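Local coordinates for arginyl-tRNA synthetase, putative (Plasmodium falciparum, PDB 5JLD), which probably catalyses the ATP-dependent joining of L-arginine to tRNA(Arg), releasing AMP and diphosphate and supplying charged tRNA for cytoplasmic protein synthesis, at residues Pro141-Glu146 with Glu253-Glu258; Gly179-Gln184 with Phe246-Leu251; Ile188-Lys193 with Lys231-Lys236. All coordinates share one frame; numbering follows the deposited sequence.

Interaction 1 of 3, residues Pro141-Glu146 with Glu253-Glu258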
ATOM      1  N   PRO A 141      -0.882  -6.200  16.690  1.00 49.52           N
ATOM      2  CA  PRO A 141      -1.794  -6.724  17.708  1.00 51.82           C
ATOM      3  C   PRO A 141      -1.201  -6.591  19.113  1.00 55.14           C
ATOM      4  O   PRO A 141      -0.006  -6.279  19.261  1.00 49.58           O
ATOM      5  CB  PRO A 141      -1.939  -8.194  17.322  1.00 56.11           C
ATOM      6  CG  PRO A 141      -0.625  -8.529  16.706  1.00 55.85           C
ATOM      7  CD  PRO A 141      -0.205  -7.278  15.946  1.00 49.59           C
ATOM      8  N   ASN A 142      -2.039  -6.826  20.121  1.00 55.06           N
ATOM      9  CA  ASN A 142      -1.617  -6.857  21.521  1.00 54.48           C
ATOM     10  C   ASN A 142      -1.740  -8.258  22.089  1.00 59.07           C
ATOM     11  O   ASN A 142      -2.791  -8.885  21.946  1.00 59.52           O
ATOM     12  CB  ASN A 142      -2.451  -5.896  22.369  1.00 60.49           C
ATOM     13  CG  ASN A 142      -2.274  -4.451  21.957  1.00 75.06           C
ATOM     14  OD1 ASN A 142      -1.154  -3.991  21.740  1.00 87.65           O
ATOM     15  ND2 ASN A 142      -3.383  -3.725  21.844  1.00 74.81           N
ATOM     16  N   ILE A 143      -0.670  -8.734  22.733  1.00 55.02           N
ATOM     17  CA  ILE A 143      -0.673 -10.017  23.429  1.00 55.41           C
ATOM     18  C   ILE A 143      -1.837 -10.084  24.414  1.00 65.67           C
ATOM     19  O   ILE A 143      -2.168  -9.090  25.063  1.00 70.11           O
ATOM     20  CB  ILE A 143       0.666 -10.260  24.195  1.00 57.63           C
ATOM     21  CG1 ILE A 143       1.869 -10.122  23.254  1.00 55.29           C
ATOM     22  CG2 ILE A 143       0.654 -11.610  24.941  1.00 49.65           C
ATOM     23  CD1 ILE A 143       1.953 -11.172  22.113  1.00 47.24           C
ATOM     24  N   ALA A 144      -2.462 -11.256  24.494  1.00 70.50           N
ATOM     25  CA  ALA A 144      -3.551 -11.526  25.432  1.00 77.80           C
ATOM     26  C   ALA A 144      -4.777 -10.664  25.154  1.00 80.56           C
ATOM     27  O   ALA A 144      -5.610 -10.457  26.029  1.00 84.40           O
ATOM     28  CB  ALA A 144      -3.077 -11.332  26.879  1.00 81.81           C
ATOM     29  N   LYS A 145      -4.882 -10.172  23.926  1.00 78.90           N
ATOM     30  CA  LYS A 145      -6.073  -9.467  23.478  1.00 76.23           C
ATOM     31  C   LYS A 145      -6.486  -9.925  22.099  1.00 74.91           C
ATOM     32  O   LYS A 145      -5.656 -10.359  21.302  1.00 76.09           O
ATOM     33  CB  LYS A 145      -5.861  -7.960  23.451  1.00 79.30           C
ATOM     34  CG  LYS A 145      -5.725  -7.334  24.802  1.00 88.24           C
ATOM     35  CD  LYS A 145      -5.782  -5.834  24.665  1.00 92.18           C
ATOM     36  CE  LYS A 145      -5.891  -5.188  26.029  1.00 98.35           C
ATOM     37  NZ  LYS A 145      -5.953  -3.706  25.937  1.00100.69           N
ATOM     38  N   GLU A 146      -7.772  -9.814  21.800  1.00 72.08           N
ATOM     39  CA  GLU A 146      -8.229 -10.277  20.504  1.00 72.83           C
ATOM     40  C   GLU A 146      -7.763  -9.284  19.447  1.00 61.96           C
ATOM     41  O   GLU A 146      -7.768  -8.064  19.659  1.00 64.20           O
ATOM     42  CB  GLU A 146      -9.744 -10.463  20.460  1.00 76.48           C
ATOM     43  CG  GLU A 146     -10.187 -11.862  20.847  1.00 83.12           C
ATOM     44  CD  GLU A 146      -9.398 -12.962  20.196  1.00 84.34           C
ATOM     45  OE1 GLU A 146      -8.946 -12.802  19.023  1.00 78.57           O
ATOM     46  OE2 GLU A 146      -9.136 -13.994  20.886  1.00 88.67           O
ATOM     47  N   GLU A 253       4.211 -16.344  23.598  1.00 62.52           N
ATOM     48  CA  GLU A 253       4.286 -17.423  22.617  1.00 67.83           C
ATOM     49  C   GLU A 253       2.899 -17.907  22.206  1.00 64.72           C
ATOM     50  O   GLU A 253       2.612 -18.049  21.001  1.00 61.23           O
ATOM     51  CB  GLU A 253       5.122 -18.576  23.156  1.00 75.12           C
ATOM     52  CG  GLU A 253       6.607 -18.283  23.101  1.00 83.20           C
ATOM     53  CD  GLU A 253       7.440 -19.322  23.813  1.00 88.12           C
ATOM     54  OE1 GLU A 253       6.859 -20.214  24.469  1.00 89.67           O
ATOM     55  OE2 GLU A 253       8.682 -19.242  23.710  1.00 88.93           O
ATOM     56  N   SER A 254       2.035 -18.129  23.197  1.00 60.59           N
ATOM     57  CA  SER A 254       0.659 -18.552  22.906  1.00 64.60           C
ATOM     58  C   SER A 254      -0.108 -17.573  21.995  1.00 59.20           C
ATOM     59  O   SER A 254      -0.686 -17.964  20.933  1.00 64.85           O
ATOM     60  CB  SER A 254      -0.112 -18.749  24.217  1.00 65.83           C
ATOM     61  OG  SER A 254      -1.490 -18.461  24.046  1.00 71.88           O
ATOM     62  N   SER A 255      -0.114 -16.301  22.400  1.00 61.08           N
ATOM     63  CA  SER A 255      -0.805 -15.275  21.598  1.00 59.57           C
ATOM     64  C   SER A 255      -0.231 -15.192  20.191  1.00 58.22           C
ATOM     65  O   SER A 255      -0.969 -15.065  19.209  1.00 60.57           O
ATOM     66  CB  SER A 255      -0.727 -13.904  22.271  1.00 63.37           C
ATOM     67  OG  SER A 255      -1.779 -13.738  23.203  1.00 70.99           O
ATOM     68  N   LYS A 256       1.086 -15.273  20.084  1.00 57.22           N
ATOM     69  CA  LYS A 256       1.712 -15.213  18.773  1.00 56.24           C
ATOM     70  C   LYS A 256       1.316 -16.412  17.912  1.00 56.46           C
ATOM     71  O   LYS A 256       1.160 -16.269  16.701  1.00 54.60           O
ATOM     72  CB  LYS A 256       3.229 -15.121  18.912  1.00 60.76           C
ATOM     73  CG  LYS A 256       3.692 -13.747  19.382  1.00 58.60           C
ATOM     74  CD  LYS A 256       5.199 -13.718  19.611  1.00 58.78           C
ATOM     75  CE  LYS A 256       5.658 -12.347  20.097  1.00 50.05           C
ATOM     76  NZ  LYS A 256       7.128 -12.277  20.174  1.00 44.93           N
ATOM     77  N   LYS A 257       1.130 -17.593  18.505  1.00 56.96           N
ATOM     78  CA  LYS A 257       0.643 -18.702  17.675  1.00 56.26           C
ATOM     79  C   LYS A 257      -0.754 -18.371  17.141  1.00 59.10           C
ATOM     80  O   LYS A 257      -1.068 -18.597  15.936  1.00 66.20           O
ATOM     81  CB  LYS A 257       0.619 -20.020  18.444  1.00 57.10           C
ATOM     82  N   GLU A 258      -1.581 -17.805  18.025  1.00 62.22           N
ATOM     83  CA  GLU A 258      -2.942 -17.445  17.595  1.00 55.58           C
ATOM     84  C   GLU A 258      -2.925 -16.421  16.438  1.00 57.28           C
ATOM     85  O   GLU A 258      -3.614 -16.586  15.426  1.00 60.99           O
ATOM     86  CB  GLU A 258      -3.750 -16.901  18.773  1.00 63.72           C
ATOM     87  CG  GLU A 258      -5.218 -17.285  18.735  1.00 75.21           C
ATOM     88  CD  GLU A 258      -5.428 -18.777  18.956  1.00 89.36           C
ATOM     89  OE1 GLU A 258      -4.796 -19.342  19.877  1.00 94.59           O
ATOM     90  OE2 GLU A 258      -6.218 -19.390  18.207  1.00 91.22           O
TER

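Interaction 2 of 3, residues Gly179-Gln184 with Phe246-Leu251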
ATOM      1  N   GLY A 179       2.096  -5.440  20.963  1.00 44.18           N
ATOM      2  CA  GLY A 179       2.012  -5.001  22.343  1.00 43.09           C
ATOM      3  C   GLY A 179       2.314  -6.137  23.322  1.00 52.54           C
ATOM      4  O   GLY A 179       1.406  -6.801  23.822  1.00 53.11           O
ATOM      5  N   ASP A 180       3.596  -6.363  23.604  1.00 50.45           N
ATOM      6  CA  ASP A 180       4.008  -7.491  24.439  1.00 49.22           C
ATOM      7  C   ASP A 180       4.671  -7.026  25.729  1.00 50.07           C
ATOM      8  O   ASP A 180       5.430  -7.764  26.348  1.00 55.41           O
ATOM      9  CB  ASP A 180       4.979  -8.403  23.677  1.00 52.63           C
ATOM     10  CG  ASP A 180       6.277  -7.692  23.298  1.00 52.94           C
ATOM     11  OD1 ASP A 180       6.330  -6.439  23.372  1.00 49.89           O
ATOM     12  OD2 ASP A 180       7.245  -8.394  22.924  1.00 53.13           O
ATOM     13  N   TRP A 181       4.391  -5.795  26.130  1.00 49.41           N
ATOM     14  CA  TRP A 181       4.990  -5.259  27.333  1.00 54.61           C
ATOM     15  C   TRP A 181       4.009  -4.287  27.999  1.00 68.06           C
ATOM     16  O   TRP A 181       4.371  -3.192  28.429  1.00 71.96           O
ATOM     17  CB  TRP A 181       6.326  -4.590  26.996  1.00 45.83           C
ATOM     18  CG  TRP A 181       7.227  -4.391  28.177  1.00 46.49           C
ATOM     19  CD1 TRP A 181       7.496  -3.206  28.799  1.00 47.60           C
ATOM     20  CD2 TRP A 181       7.984  -5.396  28.881  1.00 49.59           C
ATOM     21  NE1 TRP A 181       8.361  -3.405  29.843  1.00 53.90           N
ATOM     22  CE2 TRP A 181       8.676  -4.738  29.921  1.00 46.43           C
ATOM     23  CE3 TRP A 181       8.136  -6.780  28.737  1.00 51.68           C
ATOM     24  CZ2 TRP A 181       9.515  -5.413  30.806  1.00 47.27           C
ATOM     25  CZ3 TRP A 181       8.964  -7.454  29.624  1.00 47.47           C
ATOM     26  CH2 TRP A 181       9.649  -6.767  30.641  1.00 48.48           C
ATOM     27  N   GLY A 182       2.756  -4.715  28.090  1.00 70.54           N
ATOM     28  CA  GLY A 182       1.690  -3.849  28.555  1.00 76.90           C
ATOM     29  C   GLY A 182       1.326  -3.955  30.023  1.00 81.36           C
ATOM     30  O   GLY A 182       2.008  -4.615  30.821  1.00 78.32           O
ATOM     31  N   THR A 183       0.231  -3.282  30.369  1.00 88.56           N
ATOM     32  CA  THR A 183      -0.261  -3.214  31.740  1.00 93.27           C
ATOM     33  C   THR A 183      -0.473  -4.600  32.322  1.00 91.24           C
ATOM     34  O   THR A 183       0.140  -4.977  33.323  1.00 87.78           O
ATOM     35  CB  THR A 183      -1.600  -2.445  31.814  1.00 93.77           C
ATOM     36  OG1 THR A 183      -1.391  -1.069  31.475  1.00 92.84           O
ATOM     37  CG2 THR A 183      -2.189  -2.532  33.212  1.00 96.38           C
ATOM     38  N   GLN A 184      -1.320  -5.354  31.633  1.00 91.10           N
ATOM     39  CA  GLN A 184      -1.913  -6.588  32.123  1.00 98.71           C
ATOM     40  C   GLN A 184      -0.983  -7.653  32.705  1.00 93.79           C
ATOM     41  O   GLN A 184      -1.390  -8.393  33.602  1.00 92.76           O
ATOM     42  CB  GLN A 184      -2.714  -7.229  30.990  1.00106.95           C
ATOM     43  CG  GLN A 184      -3.876  -8.055  31.490  1.00115.62           C
ATOM     44  CD  GLN A 184      -5.040  -8.075  30.529  1.00117.84           C
ATOM     45  OE1 GLN A 184      -5.079  -7.322  29.555  1.00117.31           O
ATOM     46  NE2 GLN A 184      -6.014  -8.922  30.813  1.00118.88           N
ATOM     47  N   PHE A 246       9.579 -16.255  32.555  1.00 76.28           N
ATOM     48  CA  PHE A 246       9.127 -17.553  32.059  1.00 75.32           C
ATOM     49  C   PHE A 246       7.660 -17.485  31.610  1.00 70.01           C
ATOM     50  O   PHE A 246       7.307 -17.849  30.467  1.00 74.40           O
ATOM     51  CB  PHE A 246       9.313 -18.622  33.152  1.00 79.51           C
ATOM     52  CG  PHE A 246       8.945 -20.012  32.721  1.00 74.48           C
ATOM     53  CD1 PHE A 246       9.829 -20.778  31.976  1.00 72.15           C
ATOM     54  CD2 PHE A 246       7.719 -20.555  33.067  1.00 76.28           C
ATOM     55  CE1 PHE A 246       9.496 -22.059  31.578  1.00 79.79           C
ATOM     56  CE2 PHE A 246       7.374 -21.840  32.670  1.00 80.91           C
ATOM     57  CZ  PHE A 246       8.265 -22.594  31.926  1.00 82.67           C
ATOM     58  N   VAL A 247       6.823 -16.976  32.514  1.00 62.50           N
ATOM     59  CA  VAL A 247       5.378 -16.903  32.303  1.00 67.87           C
ATOM     60  C   VAL A 247       5.015 -15.938  31.170  1.00 68.01           C
ATOM     61  O   VAL A 247       4.269 -16.296  30.259  1.00 72.67           O
ATOM     62  CB  VAL A 247       4.655 -16.487  33.612  1.00 67.46           C
ATOM     63  CG1 VAL A 247       3.179 -16.205  33.354  1.00 67.59           C
ATOM     64  CG2 VAL A 247       4.830 -17.571  34.680  1.00 61.06           C
ATOM     65  N   TRP A 248       5.551 -14.724  31.241  1.00 62.79           N
ATOM     66  CA  TRP A 248       5.445 -13.737  30.174  1.00 58.33           C
ATOM     67  C   TRP A 248       5.775 -14.348  28.821  1.00 57.87           C
ATOM     68  O   TRP A 248       5.019 -14.214  27.852  1.00 57.87           O
ATOM     69  CB  TRP A 248       6.381 -12.555  30.460  1.00 57.22           C
ATOM     70  CG  TRP A 248       6.579 -11.654  29.302  1.00 56.56           C
ATOM     71  CD1 TRP A 248       5.694 -10.723  28.826  1.00 50.10           C
ATOM     72  CD2 TRP A 248       7.738 -11.584  28.451  1.00 61.33           C
ATOM     73  NE1 TRP A 248       6.239 -10.074  27.731  1.00 55.61           N
ATOM     74  CE2 TRP A 248       7.484 -10.589  27.479  1.00 59.01           C
ATOM     75  CE3 TRP A 248       8.964 -12.265  28.417  1.00 62.99           C
ATOM     76  CZ2 TRP A 248       8.414 -10.257  26.485  1.00 60.55           C
ATOM     77  CZ3 TRP A 248       9.887 -11.935  27.422  1.00 56.02           C
ATOM     78  CH2 TRP A 248       9.603 -10.939  26.473  1.00 59.04           C
ATOM     79  N   ASN A 249       6.906 -15.037  28.762  1.00 58.96           N
ATOM     80  CA  ASN A 249       7.348 -15.635  27.515  1.00 61.57           C
ATOM     81  C   ASN A 249       6.353 -16.688  27.016  1.00 59.85           C
ATOM     82  O   ASN A 249       6.082 -16.773  25.807  1.00 56.68           O
ATOM     83  CB  ASN A 249       8.741 -16.232  27.688  1.00 71.41           C
ATOM     84  CG  ASN A 249       9.511 -16.276  26.397  1.00 85.81           C
ATOM     85  OD1 ASN A 249       9.559 -17.306  25.726  1.00 97.73           O
ATOM     86  ND2 ASN A 249      10.102 -15.146  26.021  1.00 84.96           N
ATOM     87  N   LYS A 250       5.784 -17.458  27.947  1.00 60.07           N
ATOM     88  CA  LYS A 250       4.725 -18.414  27.602  1.00 64.87           C
ATOM     89  C   LYS A 250       3.467 -17.745  27.022  1.00 64.25           C
ATOM     90  O   LYS A 250       2.871 -18.232  26.043  1.00 70.95           O
ATOM     91  CB  LYS A 250       4.331 -19.247  28.835  1.00 77.81           C
ATOM     92  CG  LYS A 250       5.368 -20.266  29.278  1.00 82.32           C
ATOM     93  CD  LYS A 250       5.797 -21.158  28.121  1.00 88.10           C
ATOM     94  CE  LYS A 250       7.160 -21.785  28.389  1.00 92.92           C
ATOM     95  NZ  LYS A 250       8.215 -20.740  28.579  1.00 94.65           N
ATOM     96  N   LEU A 251       3.065 -16.635  27.635  1.00 54.73           N
ATOM     97  CA  LEU A 251       1.895 -15.870  27.179  1.00 64.60           C
ATOM     98  C   LEU A 251       2.098 -15.315  25.763  1.00 62.91           C
ATOM     99  O   LEU A 251       1.248 -15.482  24.870  1.00 69.18           O
ATOM    100  CB  LEU A 251       1.604 -14.720  28.152  1.00 66.29           C
ATOM    101  CG  LEU A 251       0.738 -14.993  29.396  1.00 74.42           C
ATOM    102  CD1 LEU A 251       1.076 -16.325  30.036  1.00 72.55           C
ATOM    103  CD2 LEU A 251       0.917 -13.878  30.423  1.00 69.58           C
TER

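Interaction 3 of 3, residues Ile188-Lys193 with Lys231-Lys236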
ATOM      1  N   ILE A 188      -2.335 -11.135  35.099  1.00 90.04           N
ATOM      2  CA  ILE A 188      -2.311 -12.473  34.536  1.00 87.22           C
ATOM      3  C   ILE A 188      -1.265 -13.296  35.266  1.00 88.43           C
ATOM      4  O   ILE A 188      -1.582 -14.359  35.806  1.00 99.42           O
ATOM      5  CB  ILE A 188      -2.027 -12.458  33.004  1.00 73.88           C
ATOM      6  CG1 ILE A 188      -2.926 -11.446  32.303  1.00 68.28           C
ATOM      7  CG2 ILE A 188      -2.256 -13.832  32.398  1.00 70.18           C
ATOM      8  CD1 ILE A 188      -2.653 -11.323  30.799  1.00 73.14           C
ATOM      9  N   ILE A 189      -0.042 -12.776  35.351  1.00 90.33           N
ATOM     10  CA  ILE A 189       1.033 -13.523  36.007  1.00 97.83           C
ATOM     11  C   ILE A 189       0.698 -13.828  37.472  1.00 98.34           C
ATOM     12  O   ILE A 189       1.144 -14.838  38.011  1.00 98.55           O
ATOM     13  CB  ILE A 189       2.380 -12.778  35.944  1.00 97.76           C
ATOM     14  N   ASN A 190      -0.096 -12.965  38.105  1.00 97.90           N
ATOM     15  CA  ASN A 190      -0.563 -13.231  39.463  1.00 99.42           C
ATOM     16  C   ASN A 190      -1.407 -14.505  39.455  1.00 98.24           C
ATOM     17  O   ASN A 190      -1.100 -15.490  40.156  1.00 97.78           O
ATOM     18  CB  ASN A 190      -1.370 -12.041  40.011  1.00 98.29           C
ATOM     19  CG  ASN A 190      -1.218 -11.864  41.516  1.00103.28           C
ATOM     20  OD1 ASN A 190      -0.982 -12.824  42.247  1.00106.57           O
ATOM     21  ND2 ASN A 190      -1.365 -10.628  41.984  1.00104.89           N
ATOM     22  N   TYR A 191      -2.440 -14.486  38.612  1.00 94.41           N
ATOM     23  CA  TYR A 191      -3.406 -15.574  38.530  1.00 92.90           C
ATOM     24  C   TYR A 191      -2.711 -16.910  38.303  1.00 89.73           C
ATOM     25  O   TYR A 191      -2.938 -17.869  39.038  1.00 89.40           O
ATOM     26  CB  TYR A 191      -4.418 -15.304  37.408  1.00 88.14           C
ATOM     27  N   ILE A 192      -1.830 -16.941  37.305  1.00 88.72           N
ATOM     28  CA  ILE A 192      -1.131 -18.161  36.902  1.00 93.22           C
ATOM     29  C   ILE A 192      -0.312 -18.788  38.044  1.00 98.71           C
ATOM     30  O   ILE A 192       0.052 -19.964  37.983  1.00 97.79           O
ATOM     31  CB  ILE A 192      -0.221 -17.877  35.680  1.00 83.61           C
ATOM     32  CG1 ILE A 192      -1.040 -17.217  34.572  1.00 84.54           C
ATOM     33  CG2 ILE A 192       0.427 -19.148  35.141  1.00 86.33           C
ATOM     34  CD1 ILE A 192      -0.369 -17.228  33.227  1.00 83.38           C
ATOM     35  N   LYS A 193      -0.041 -18.025  39.099  1.00102.06           N
ATOM     36  CA  LYS A 193       0.637 -18.626  40.237  1.00106.54           C
ATOM     37  C   LYS A 193      -0.162 -18.426  41.524  1.00112.99           C
ATOM     38  O   LYS A 193       0.204 -18.938  42.586  1.00111.99           O
ATOM     39  CB  LYS A 193       2.067 -18.088  40.358  1.00103.76           C
ATOM     40  CG  LYS A 193       2.228 -16.580  40.449  1.00104.03           C
ATOM     41  CD  LYS A 193       3.629 -16.191  39.956  1.00101.40           C
ATOM     42  CE  LYS A 193       4.482 -15.590  41.073  1.00103.90           C
ATOM     43  NZ  LYS A 193       5.542 -14.659  40.588  1.00 98.10           N
ATOM     44  N   LYS A 231       0.682  -6.271  41.774  1.00104.19           N
ATOM     45  CA  LYS A 231       1.447  -5.290  41.006  1.00 94.98           C
ATOM     46  C   LYS A 231       2.944  -5.459  41.242  1.00 90.69           C
ATOM     47  O   LYS A 231       3.767  -4.895  40.520  1.00 85.22           O
ATOM     48  CB  LYS A 231       1.023  -3.862  41.364  1.00 94.79           C
ATOM     49  CG  LYS A 231      -0.410  -3.507  40.995  1.00 96.08           C
ATOM     50  CD  LYS A 231      -0.732  -2.063  41.361  1.00 95.73           C
ATOM     51  N   GLU A 232       3.288  -6.236  42.264  1.00 95.15           N
ATOM     52  CA  GLU A 232       4.684  -6.545  42.553  1.00 96.27           C
ATOM     53  C   GLU A 232       5.252  -7.393  41.418  1.00 96.65           C
ATOM     54  O   GLU A 232       6.449  -7.355  41.124  1.00 95.22           O
ATOM     55  CB  GLU A 232       4.811  -7.271  43.897  1.00 85.79           C
ATOM     56  CG  GLU A 232       6.240  -7.589  44.313  1.00 84.10           C
ATOM     57  N   ASN A 233       4.365  -8.146  40.776  1.00 93.79           N
ATOM     58  CA  ASN A 233       4.736  -9.027  39.681  1.00 85.60           C
ATOM     59  C   ASN A 233       5.130  -8.251  38.429  1.00 73.77           C
ATOM     60  O   ASN A 233       6.011  -8.680  37.694  1.00 74.99           O
ATOM     61  CB  ASN A 233       3.591  -9.998  39.386  1.00 85.90           C
ATOM     62  CG  ASN A 233       3.398 -11.022  40.502  1.00 91.12           C
ATOM     63  OD1 ASN A 233       4.131 -12.010  40.580  1.00 88.99           O
ATOM     64  ND2 ASN A 233       2.432 -10.772  41.390  1.00 90.00           N
ATOM     65  N   ALA A 234       4.503  -7.101  38.198  1.00 65.01           N
ATOM     66  CA  ALA A 234       4.862  -6.274  37.050  1.00 70.07           C
ATOM     67  C   ALA A 234       6.248  -5.654  37.231  1.00 75.29           C
ATOM     68  O   ALA A 234       7.053  -5.608  36.283  1.00 64.13           O
ATOM     69  CB  ALA A 234       3.821  -5.186  36.818  1.00 63.59           C
ATOM     70  N   ILE A 235       6.536  -5.179  38.443  1.00 71.30           N
ATOM     71  CA  ILE A 235       7.821  -4.533  38.669  1.00 81.90           C
ATOM     72  C   ILE A 235       8.885  -5.617  38.702  1.00 83.69           C
ATOM     73  O   ILE A 235      10.042  -5.389  38.349  1.00 89.32           O
ATOM     74  CB  ILE A 235       7.846  -3.688  39.966  1.00 85.87           C
ATOM     75  CG1 ILE A 235       7.807  -4.580  41.204  1.00 85.78           C
ATOM     76  CG2 ILE A 235       6.709  -2.671  39.961  1.00 91.41           C
ATOM     77  CD1 ILE A 235       7.528  -3.841  42.472  1.00 92.89           C
ATOM     78  N   LYS A 236       8.473  -6.816  39.087  1.00 80.73           N
ATOM     79  CA  LYS A 236       9.393  -7.936  39.145  1.00 77.56           C
ATOM     80  C   LYS A 236       9.680  -8.463  37.730  1.00 78.84           C
ATOM     81  O   LYS A 236      10.755  -9.005  37.460  1.00 78.65           O
ATOM     82  CB  LYS A 236       8.824  -9.011  40.080  1.00 83.57           C
ATOM     83  CG  LYS A 236       9.500 -10.339  40.017  1.00 82.42           C
ATOM     84  CD  LYS A 236       9.302 -11.174  41.285  1.00 81.65           C
ATOM     85  CE  LYS A 236       7.934 -11.014  41.931  1.00 81.22           C
ATOM     86  NZ  LYS A 236       7.747 -12.054  43.006  1.00 82.48           N
TER

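Interaction 1 of 3, residues Pro141-Glu146 with Glu253-Glu258
With chi1 at -86°, Ser255 carries OG opposite its carbonyl carbon and holds it out from the helix toward the backbone of Ala144. Ile143, at chi1 -54°, brings CG1 beside its own N and sets CG2 opposite that N, and its two methyl ends can then both lie against the serine. The polar link is one hydrogen bond, donated by Ala144 N to Ser255 OG, 2.9 Å long and close to straight. Around it, Ile143 CG2 and Ile143 CD1 each come within 3.8 Å of Ser255 CB, and CD1 also meets the aliphatic root of Lys256, 4.1 Å from its CG. Serine suits this spot because it is small enough to let the loop close on the helix, yet supplies an acceptor for a buried amide. That amide belongs to a type II beta turn from Asn142 to Lys145. Ala144 takes the turn's corner, where the positive phi (64°) is tolerable because the side chain is only a methyl. The turn sits between strand 133-137 and helix 149-167, just ahead of the class I HIGH-type signature. Ile143 also packs on Phe185 and Ala144 on Ile188, both of helix 185-194, while Pro141 reaches Phe259 and Tyr263 farther along helix 242-265.

Interaction 2 of 3, residues Gly179-Gln184 with Phe246-Leu251
Trp248 and the backbone of Asp180 form the tight centre of this contact. The indole NE1 of Trp248 donates to Asp180 O over 2.8 Å, with an N-H...O angle of 164°, and the oxygen lies close to the plane of the indole ring, at its edge. The donor stands somewhat outside the carbonyl plane, but the bond is still short and fairly straight. A tryptophan fits here because it delivers one N-H donor on the rim of a broad apolar plate; with chi1 at 167° its ring extends from the helix straight to the loop.

Over a face of that plate comes the second tryptophan. The six-membered ring of Trp181 turns its edge to the five-membered ring of Trp248 in a T-shaped stack, planes at 88° and centroids 5.5 Å apart. Trp181 CE3 makes the nearest approach, 3.9 Å from Trp248 NE1, beside the hydrogen bond. One side chain thus has its rim fixed by a carbonyl and its face met by an aromatic edge. Phe185 adds another edge-to-face contact to Trp248.

The Asp180 carboxylate is a looser neighbour: OD2 stays 4.2 Å from Trp248 CZ2 and is hydrogen-bonded instead to Ser276. Both tryptophans remain partly exposed, although Leu237 touches the two of them, and beyond Trp181 the loop passes into exposed Gly182 and Thr183.

The loop follows strand 171-176 of the parallel Rossmann-type sheet found in class I synthetases, and its Gly-Asp-Trp-Gly-Thr-Gln sequence is a hallmark of arginyl-tRNA synthetases. Here that loop is tied to a helix of the segment inserted between neighbouring strands 171-176 and 271-272.

Interaction 3 of 3, residues Ile188-Lys193 with Lys231-Lys236
A steep helix-helix crossing at the outer surface of the catalytic domain brings Asn190 and Lys193 of helix 185-194 against Asn233 and Lys236 of helix 232-238. The axes of the short segments pass 9.7 Å apart at 109°, so the helices meet over a small patch. Asn233 lies at its middle, with CB directed at the other helix, and uses the two ends of its amide differently. Its OD1 accepts a 3.0 Å hydrogen bond from Lys193 NZ, which arrives nearly along the C=O axis. Its ND2 lies near the amide of Asn190 without bonding to it, 3.8 Å from Asn190 CG; the two side chains cross at about a right angle, their amide planes turned 50° apart.

Lys193 reaches across by an unusual route: chi1 of 56° places CG between its backbone N and carbonyl carbon, and a bend farther along the chain turns the ammonium group toward Asn233. The long, flexible lysine spans the gap while asparagine provides a compact neutral acceptor. Lys236 points its ammonium group at that of Lys193, tip to tip, with the NZ atoms of Lys193 and Lys236 4.2 Å apart; the side chain of Lys236 also touches Asp241.

The contact is therefore polar and partly exposed, resting on one hydrogen bond. The proximity of two ammonium groups probably costs some electrostatic energy, partly offset by the asparagine oxygen and by solvent screening.

From the N terminus the chain passes 141-146, 179-184 and 188-193, then returns through 231-236, 246-251 and 253-258, so the contacts nest without crossing. Interaction 3 closes the innermost loop, with 37 residues between its segments; interaction 2 encloses it with 61, and interaction 1 surrounds both with 106. The layers touch: Pro141 and Ile143 are probably hydrogen-bonded to Gly179 through their backbones, and Ile188 and Ile192 pack on Leu251. Helix 242-265 serves both interaction 1 and interaction 2, gathering the loops after strands 133-137 and 171-176, while interaction 3 adds the preceding helix 232-238 at the outer end, joining the loops at the C-terminal ends of two inner strands to the helical insertion.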